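Side-chain contacts in CobC (PDB 6NRU), which probably removes the phosphate from alpha-ribazole 5'-phosphate and adenosylcobalamin 5'-phosphate in the assembly of the nucleotide loop of vitamin B12: residues Leu156-Ala161 / Met166-Met171; Arg162-Pro167 / Trp172-Asp177. All coordinates share one frame; numbering follows the deposited sequence.

Interaction 1 (Leu156-Ala161 / Met166-Met171)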
ATOM      1  N   LEU A 156      -1.765   3.044   0.265  1.00 33.67           N
ATOM      2  CA  LEU A 156      -1.419   3.676   1.533  1.00 30.97           C
ATOM      3  C   LEU A 156      -1.375   5.192   1.408  1.00 29.78           C
ATOM      4  O   LEU A 156      -1.807   5.906   2.321  1.00 29.39           O
ATOM      5  CB  LEU A 156      -0.084   3.130   2.037  1.00 29.91           C
ATOM      6  CG  LEU A 156      -0.068   1.632   2.355  1.00 29.41           C
ATOM      7  CD1 LEU A 156       1.330   1.171   2.716  1.00 29.13           C
ATOM      8  CD2 LEU A 156      -1.035   1.325   3.478  1.00 30.05           C
ATOM      9  N   SER A 157      -0.859   5.705   0.287  1.00 29.70           N
ATOM     10  CA  SER A 157      -0.830   7.152   0.087  1.00 30.11           C
ATOM     11  C   SER A 157      -2.237   7.721   0.010  1.00 30.15           C
ATOM     12  O   SER A 157      -2.515   8.790   0.567  1.00 29.49           O
ATOM     13  CB  SER A 157      -0.054   7.492  -1.180  1.00 32.11           C
ATOM     14  OG  SER A 157      -0.796   7.125  -2.325  1.00 35.04           O
ATOM     15  N   LEU A 158      -3.139   7.023  -0.685  1.00 31.34           N
ATOM     16  CA  LEU A 158      -4.527   7.465  -0.754  1.00 32.58           C
ATOM     17  C   LEU A 158      -5.240   7.270   0.577  1.00 34.43           C
ATOM     18  O   LEU A 158      -6.142   8.045   0.917  1.00 34.69           O
ATOM     19  CB  LEU A 158      -5.261   6.719  -1.865  1.00 32.81           C
ATOM     20  CG  LEU A 158      -6.736   7.070  -2.039  1.00 33.08           C
ATOM     21  CD1 LEU A 158      -6.888   8.557  -2.283  1.00 33.31           C
ATOM     22  CD2 LEU A 158      -7.341   6.269  -3.176  1.00 34.23           C
ATOM     23  N   LEU A 159      -4.855   6.245   1.340  1.00 37.14           N
ATOM     24  CA  LEU A 159      -5.428   6.066   2.668  1.00 38.92           C
ATOM     25  C   LEU A 159      -5.114   7.261   3.553  1.00 39.97           C
ATOM     26  O   LEU A 159      -6.000   7.803   4.223  1.00 42.17           O
ATOM     27  CB  LEU A 159      -4.906   4.773   3.298  1.00 38.36           C
ATOM     28  CG  LEU A 159      -5.466   4.437   4.680  1.00 38.00           C
ATOM     29  CD1 LEU A 159      -6.884   3.919   4.567  1.00 38.97           C
ATOM     30  CD2 LEU A 159      -4.584   3.427   5.388  1.00 38.47           C
ATOM     31  N   ILE A 160      -3.852   7.695   3.557  1.00 35.59           N
ATOM     32  CA  ILE A 160      -3.472   8.872   4.331  1.00 34.68           C
ATOM     33  C   ILE A 160      -4.299  10.076   3.901  1.00 34.19           C
ATOM     34  O   ILE A 160      -4.890  10.772   4.733  1.00 34.77           O
ATOM     35  CB  ILE A 160      -1.965   9.151   4.187  1.00 34.53           C
ATOM     36  CG1 ILE A 160      -1.144   7.989   4.745  1.00 34.58           C
ATOM     37  CG2 ILE A 160      -1.595  10.446   4.895  1.00 33.55           C
ATOM     38  CD1 ILE A 160       0.343   8.125   4.495  1.00 33.08           C
ATOM     39  N   ALA A 161      -4.368  10.323   2.589  1.00 33.56           N
ATOM     40  CA  ALA A 161      -5.032  11.524   2.088  1.00 30.10           C
ATOM     41  C   ALA A 161      -6.510  11.547   2.457  1.00 36.25           C
ATOM     42  O   ALA A 161      -7.031  12.582   2.885  1.00 39.91           O
ATOM     43  CB  ALA A 161      -4.858  11.630   0.573  1.00 30.24           C
HETATM   44  N   MSE A 166      -8.771  14.860   2.739  1.00 50.55           N
HETATM   45  CA  MSE A 166      -8.446  15.458   1.450  1.00 47.90           C
HETATM   46  C   MSE A 166      -9.003  14.642   0.285  1.00 45.41           C
HETATM   47  O   MSE A 166      -9.249  13.448   0.429  1.00 45.70           O
HETATM   48  CB  MSE A 166      -6.929  15.615   1.284  1.00 46.30           C
HETATM   49  CG  MSE A 166      -6.189  16.184   2.471  1.00 44.84           C
HETATM   50 SE   MSE A 166      -4.258  15.984   2.280  0.39 42.35          SE
HETATM   51  CE  MSE A 166      -3.903  17.437   1.056  1.00 42.53           C
ATOM     52  N   PRO A 167      -9.199  15.289  -0.866  1.00 43.28           N
ATOM     53  CA  PRO A 167      -9.673  14.560  -2.046  1.00 43.38           C
ATOM     54  C   PRO A 167      -8.677  13.502  -2.490  1.00 43.30           C
ATOM     55  O   PRO A 167      -7.501  13.513  -2.118  1.00 41.57           O
ATOM     56  CB  PRO A 167      -9.831  15.656  -3.109  1.00 42.99           C
ATOM     57  CG  PRO A 167      -8.970  16.776  -2.637  1.00 42.69           C
ATOM     58  CD  PRO A 167      -9.046  16.729  -1.141  1.00 42.54           C
ATOM     59  N   ALA A 168      -9.170  12.573  -3.310  1.00 45.59           N
ATOM     60  CA  ALA A 168      -8.336  11.459  -3.745  1.00 48.05           C
ATOM     61  C   ALA A 168      -7.147  11.926  -4.573  1.00 50.37           C
ATOM     62  O   ALA A 168      -6.113  11.251  -4.606  1.00 52.26           O
ATOM     63  CB  ALA A 168      -9.174  10.457  -4.536  1.00 50.91           C
ATOM     64  N   GLU A 169      -7.268  13.080  -5.235  1.00 50.99           N
ATOM     65  CA  GLU A 169      -6.200  13.552  -6.112  1.00 52.30           C
ATOM     66  C   GLU A 169      -4.934  13.883  -5.331  1.00 53.06           C
ATOM     67  O   GLU A 169      -3.819  13.654  -5.813  1.00 53.23           O
ATOM     68  CB  GLU A 169      -6.674  14.775  -6.900  1.00 53.82           C
ATOM     69  CG  GLU A 169      -5.555  15.558  -7.567  1.00 56.93           C
ATOM     70  CD  GLU A 169      -6.067  16.660  -8.476  1.00 62.04           C
ATOM     71  OE1 GLU A 169      -7.111  17.267  -8.153  1.00 63.65           O
ATOM     72  OE2 GLU A 169      -5.423  16.921  -9.515  1.00 64.43           O
ATOM     73  N   SER A 170      -5.084  14.418  -4.121  1.00 53.95           N
ATOM     74  CA  SER A 170      -3.950  14.847  -3.313  1.00 54.71           C
ATOM     75  C   SER A 170      -3.254  13.695  -2.594  1.00 56.79           C
ATOM     76  O   SER A 170      -2.546  13.935  -1.611  1.00 58.14           O
ATOM     77  CB  SER A 170      -4.399  15.900  -2.301  1.00 53.33           C
ATOM     78  OG  SER A 170      -5.419  15.388  -1.467  1.00 51.86           O
HETATM   79  N   MSE A 171      -3.436  12.461  -3.054  1.00 57.12           N
HETATM   80  CA  MSE A 171      -2.725  11.321  -2.490  1.00 55.71           C
HETATM   81  C   MSE A 171      -1.234  11.436  -2.757  1.00 54.46           C
HETATM   82  O   MSE A 171      -0.422  10.827  -2.065  1.00 55.07           O
HETATM   83  CB  MSE A 171      -3.251  10.014  -3.076  1.00 57.84           C
HETATM   84  CG  MSE A 171      -3.174   9.962  -4.588  1.00 62.30           C
HETATM   85 SE   MSE A 171      -3.813   8.276  -5.309  0.78 67.36          SE
HETATM   86  CE  MSE A 171      -2.205   7.191  -5.095  1.00 66.70           C
TER
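Met171 lies against one side of the helix, between Ser157, Leu158 and Ala161. This is the tight part of the contact. Met171 CB sits 3.7 Å from Leu158 CA, so the side chain meets helix backbone as well as side chains. The Ala161 methyl, CB, comes to 3.7 Å from Met171 CA. Met171 is a selenomethionine, and its chain bends at the last torsion (chi3 -83°). The bend puts Met171 CE 3.1 Å from Ser157 OG, short for a methyl against a hydroxyl, so its exact position is doubtful. That hydroxyl is hydrogen-bonded to Gln153 O, one turn back in the helix. Leu158 holds CG anti to its own N (chi1 179°), which carries CD1 across to Ala168, 3.7 Å from Ala168 CB.

The other side is looser and polar. Met166 N donates to Ala161 O over 2.9 Å, the one hydrogen bond between the segments. The end of the Met166 side chain leads away from the helix, and Pro167 is exposed. Within the loop, Pro167 O accepts from Ser170 OG and Ser170 N, both from the same face of its plane.

The loop after helix 153-163 thus folds back on that helix. The Met171 side chain is about 7 Å from that of Glu84, the likely proton donor/acceptor. Helix 124-136 flanks the contact: its Phe124 touches Ala168 and Met171, and its Ser128 touches Leu158. Elsewhere on helix 153-163, Leu156, Leu159 and Ile160 pack on strand 5-10.

Interaction 2 (Arg162-Pro167 / Trp172-Asp177). With EDO (1,2-ethanediol), chain Q.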
ATOM      1  N   ARG A 162      -7.205  10.418   2.303  1.00 34.94           N
ATOM      2  CA  ARG A 162      -8.636  10.412   2.590  1.00 36.43           C
ATOM      3  C   ARG A 162      -8.915  10.480   4.088  1.00 39.33           C
ATOM      4  O   ARG A 162      -9.920  11.072   4.502  1.00 40.59           O
ATOM      5  CB  ARG A 162      -9.291   9.174   1.981  1.00 34.22           C
ATOM      6  CG  ARG A 162      -9.272   9.145   0.465  1.00 34.43           C
ATOM      7  CD  ARG A 162      -9.921  10.386  -0.121  1.00 37.31           C
ATOM      8  NE  ARG A 162     -11.366  10.413   0.084  1.00 41.57           N
ATOM      9  CZ  ARG A 162     -12.007  11.336   0.796  1.00 43.82           C
ATOM     10  NH1 ARG A 162     -11.331  12.314   1.386  1.00 43.32           N
ATOM     11  NH2 ARG A 162     -13.327  11.277   0.925  1.00 45.76           N
ATOM     12  N   LEU A 163      -8.041   9.891   4.911  1.00 38.78           N
ATOM     13  CA  LEU A 163      -8.271   9.885   6.352  1.00 40.12           C
ATOM     14  C   LEU A 163      -8.214  11.293   6.933  1.00 42.05           C
ATOM     15  O   LEU A 163      -8.995  11.628   7.830  1.00 43.21           O
ATOM     16  CB  LEU A 163      -7.253   8.983   7.046  1.00 39.15           C
ATOM     17  CG  LEU A 163      -7.544   7.482   7.020  1.00 40.17           C
ATOM     18  CD1 LEU A 163      -6.391   6.702   7.633  1.00 32.70           C
ATOM     19  CD2 LEU A 163      -8.849   7.171   7.735  1.00 41.77           C
ATOM     20  N   ILE A 164      -7.304  12.131   6.440  1.00 43.12           N
ATOM     21  CA  ILE A 164      -7.163  13.477   6.983  1.00 45.49           C
ATOM     22  C   ILE A 164      -8.075  14.435   6.222  1.00 51.57           C
ATOM     23  O   ILE A 164      -7.986  15.657   6.388  1.00 54.21           O
ATOM     24  CB  ILE A 164      -5.693  13.939   6.963  1.00 41.78           C
ATOM     25  CG1 ILE A 164      -5.196  14.174   5.541  1.00 41.29           C
ATOM     26  CG2 ILE A 164      -4.804  12.902   7.614  1.00 39.77           C
ATOM     27  CD1 ILE A 164      -3.731  14.575   5.485  1.00 40.78           C
ATOM     28  N   GLY A 165      -8.968  13.889   5.398  1.00 54.78           N
ATOM     29  CA  GLY A 165     -10.036  14.672   4.814  1.00 55.63           C
ATOM     30  C   GLY A 165      -9.712  15.378   3.520  1.00 56.14           C
ATOM     31  O   GLY A 165     -10.324  16.411   3.220  1.00 58.56           O
HETATM   32  N   MSE A 166      -8.771  14.860   2.739  1.00 50.55           N
HETATM   33  CA  MSE A 166      -8.446  15.458   1.450  1.00 47.90           C
HETATM   34  C   MSE A 166      -9.003  14.642   0.285  1.00 45.41           C
HETATM   35  O   MSE A 166      -9.249  13.448   0.429  1.00 45.70           O
HETATM   36  CB  MSE A 166      -6.929  15.615   1.284  1.00 46.30           C
HETATM   37  CG  MSE A 166      -6.189  16.184   2.471  1.00 44.84           C
HETATM   38 SE   MSE A 166      -4.258  15.984   2.280  0.39 42.35          SE
HETATM   39  CE  MSE A 166      -3.903  17.437   1.056  1.00 42.53           C
ATOM     40  N   PRO A 167      -9.199  15.289  -0.866  1.00 43.28           N
ATOM     41  CA  PRO A 167      -9.673  14.560  -2.046  1.00 43.38           C
ATOM     42  C   PRO A 167      -8.677  13.502  -2.490  1.00 43.30           C
ATOM     43  O   PRO A 167      -7.501  13.513  -2.118  1.00 41.57           O
ATOM     44  CB  PRO A 167      -9.831  15.656  -3.109  1.00 42.99           C
ATOM     45  CG  PRO A 167      -8.970  16.776  -2.637  1.00 42.69           C
ATOM     46  CD  PRO A 167      -9.046  16.729  -1.141  1.00 42.54           C
ATOM     47  N   TRP A 172      -0.881  12.223  -3.770  1.00 53.74           N
ATOM     48  CA  TRP A 172       0.499  12.338  -4.217  1.00 53.73           C
ATOM     49  C   TRP A 172       1.323  13.308  -3.386  1.00 51.60           C
ATOM     50  O   TRP A 172       2.507  13.500  -3.686  1.00 51.32           O
ATOM     51  CB  TRP A 172       0.529  12.750  -5.688  1.00 57.06           C
ATOM     52  CG  TRP A 172      -0.206  11.785  -6.552  1.00 59.72           C
ATOM     53  CD1 TRP A 172      -1.421  11.972  -7.139  1.00 61.41           C
ATOM     54  CD2 TRP A 172       0.216  10.463  -6.912  1.00 60.54           C
ATOM     55  NE1 TRP A 172      -1.779  10.853  -7.852  1.00 62.77           N
ATOM     56  CE2 TRP A 172      -0.790   9.913  -7.727  1.00 61.77           C
ATOM     57  CE3 TRP A 172       1.349   9.696  -6.627  1.00 60.85           C
ATOM     58  CZ2 TRP A 172      -0.697   8.630  -8.262  1.00 62.83           C
ATOM     59  CZ3 TRP A 172       1.439   8.423  -7.157  1.00 61.79           C
ATOM     60  CH2 TRP A 172       0.423   7.904  -7.965  1.00 62.86           C
ATOM     61  N   HIS A 173       0.735  13.924  -2.360  1.00 49.84           N
ATOM     62  CA  HIS A 173       1.511  14.696  -1.401  1.00 48.63           C
ATOM     63  C   HIS A 173       2.190  13.817  -0.359  1.00 49.03           C
ATOM     64  O   HIS A 173       3.014  14.323   0.411  1.00 50.05           O
ATOM     65  CB  HIS A 173       0.620  15.723  -0.694  1.00 46.33           C
ATOM     66  CG  HIS A 173       0.145  16.834  -1.579  1.00 44.20           C
ATOM     67  ND1 HIS A 173       1.007  17.693  -2.227  1.00 44.64           N
ATOM     68  CD2 HIS A 173      -1.105  17.239  -1.907  1.00 43.48           C
ATOM     69  CE1 HIS A 173       0.309  18.572  -2.922  1.00 45.08           C
ATOM     70  NE2 HIS A 173      -0.976  18.319  -2.746  1.00 45.00           N
ATOM     71  N   PHE A 174       1.869  12.517  -0.322  1.00 49.31           N
ATOM     72  CA  PHE A 174       2.384  11.578   0.680  1.00 50.61           C
ATOM     73  C   PHE A 174       2.894  10.332  -0.033  1.00 52.82           C
ATOM     74  O   PHE A 174       2.217   9.302  -0.058  1.00 54.37           O
ATOM     75  CB  PHE A 174       1.308  11.216   1.708  1.00 49.93           C
ATOM     76  CG  PHE A 174       0.443  12.365   2.115  1.00 51.62           C
ATOM     77  CD1 PHE A 174       0.807  13.179   3.175  1.00 53.37           C
ATOM     78  CD2 PHE A 174      -0.740  12.631   1.444  1.00 52.16           C
ATOM     79  CE1 PHE A 174       0.011  14.240   3.555  1.00 54.96           C
ATOM     80  CE2 PHE A 174      -1.540  13.691   1.818  1.00 53.69           C
ATOM     81  CZ  PHE A 174      -1.166  14.495   2.875  1.00 55.03           C
ATOM     82  N   ARG A 175       4.093  10.415  -0.600  1.00 53.80           N
ATOM     83  CA  ARG A 175       4.714   9.227  -1.168  1.00 55.84           C
ATOM     84  C   ARG A 175       5.164   8.295  -0.050  1.00 51.84           C
ATOM     85  O   ARG A 175       5.871   8.710   0.874  1.00 51.86           O
ATOM     86  CB  ARG A 175       5.895   9.615  -2.054  1.00 63.19           C
ATOM     87  CG  ARG A 175       5.526   9.818  -3.514  1.00 68.33           C
ATOM     88  CD  ARG A 175       6.588   9.245  -4.441  1.00 72.74           C
ATOM     89  NE  ARG A 175       7.615  10.228  -4.784  1.00 76.70           N
ATOM     90  CZ  ARG A 175       8.886  10.154  -4.399  1.00 78.69           C
ATOM     91  NH1 ARG A 175       9.300   9.138  -3.652  1.00 78.98           N
ATOM     92  NH2 ARG A 175       9.746  11.095  -4.764  1.00 80.14           N
ATOM     93  N   VAL A 176       4.749   7.033  -0.127  1.00 48.21           N
ATOM     94  CA  VAL A 176       5.075   6.028   0.881  1.00 43.94           C
ATOM     95  C   VAL A 176       6.237   5.191   0.363  1.00 41.35           C
ATOM     96  O   VAL A 176       6.140   4.569  -0.701  1.00 40.92           O
ATOM     97  CB  VAL A 176       3.858   5.152   1.213  1.00 42.37           C
ATOM     98  CG1 VAL A 176       4.251   4.047   2.177  1.00 42.25           C
ATOM     99  CG2 VAL A 176       2.741   6.004   1.800  1.00 41.04           C
ATOM    100  N   ASP A 177       7.327   5.163   1.125  1.00 39.58           N
ATOM    101  CA  ASP A 177       8.600   4.610   0.688  1.00 37.98           C
ATOM    102  C   ASP A 177       8.774   3.160   1.122  1.00 34.55           C
ATOM    103  O   ASP A 177       8.161   2.690   2.084  1.00 33.21           O
ATOM    104  CB  ASP A 177       9.759   5.445   1.232  1.00 40.00           C
ATOM    105  CG  ASP A 177       9.850   6.797   0.577  1.00 42.22           C
ATOM    106  OD1 ASP A 177       8.946   7.138  -0.214  1.00 42.28           O
ATOM    107  OD2 ASP A 177      10.828   7.519   0.851  1.00 45.41           O
TER
HETATM  108  C1  EDO Q 305     -14.501  13.890   3.612  1.00 41.14           C
HETATM  109  O1  EDO Q 305     -13.354  13.033   3.672  1.00 40.91           O
HETATM  110  C2  EDO Q 305     -15.344  13.552   2.387  1.00 41.37           C
HETATM  111  O2  EDO Q 305     -14.679  14.005   1.200  1.00 40.85           O
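The selenium of Met166, a selenomethionine, meets the edge of the Phe174 ring. Met166 SE lies 3.5 Å from Phe174 CZ and close to the ring plane. The direction from the ring centroid to SE is 87° off the ring normal. This is a Met-aromatic contact of the edge type, and the two side chains approach from opposite directions.

The apolar contacts are few. Ile164 CD1 reaches Phe174 CZ at 3.7 Å, beside the selenium. Its CG1 is wedged between the backbone N and the carbonyl carbon (chi1 69°), and the rest of the chain extends from there to the ring. Met166 CE passes His173 CD2 at 4.1 Å, with the side chains crossing at about a right angle. His173 CB in turn lies over one face of the Phe174 ring, near its rim. Phe174 also rests on Ile160 and Ala161 of helix 153-163.

The helix ends here in a Schellman motif. Gly165 is its C-prime residue, with positive phi. Gly165 N bonds to Arg162 O at 3.1 Å, which completes the motif with the Met166 to Ala161 bond.

No hydrogen bond joins the two segments. Each has polar partners of its own: Arg162 bonds within 162-167 and to a diol, and the backbone of Val176 bonds to Arg10 and Gln153. Arg162 bends back at chi2 and chi3, and Arg162 NH1 donates to Met166 O at 2.6 Å. The nitrogen stands 50° out of the carbonyl plane. Arg162 NH1 also bonds to O1 of a 1,2-ethanediol at 3.1 Å, and NH2 makes a weak bond to the same oxygen. The diol probably came from the crystallisation liquor. Ile164 and Leu163 touch strand 181-187 through Ile184.

In the fold
Both contacts belong to helix 153-163 and the loop that follows it on the way to strand 181-187. Interaction 1 starts first, on the helix, and closes a loop over the helix end and the turn after it, 162-165, by folding 166-171 back along the helix. Interaction 2 starts where that helical segment stops and closes the turn 168-171. The two are not nested. They interleave along the chain and share Met166 and Pro167, with centres about 3 Å apart. They also touch directly: Phe174 packs on Ile160, and Val176 on the backbone of Ser157. Interaction 1 joins helix and loop beside helix 124-136. Interaction 2 joins the loop to the helix end, which itself touches strands 181-187 and 190-198.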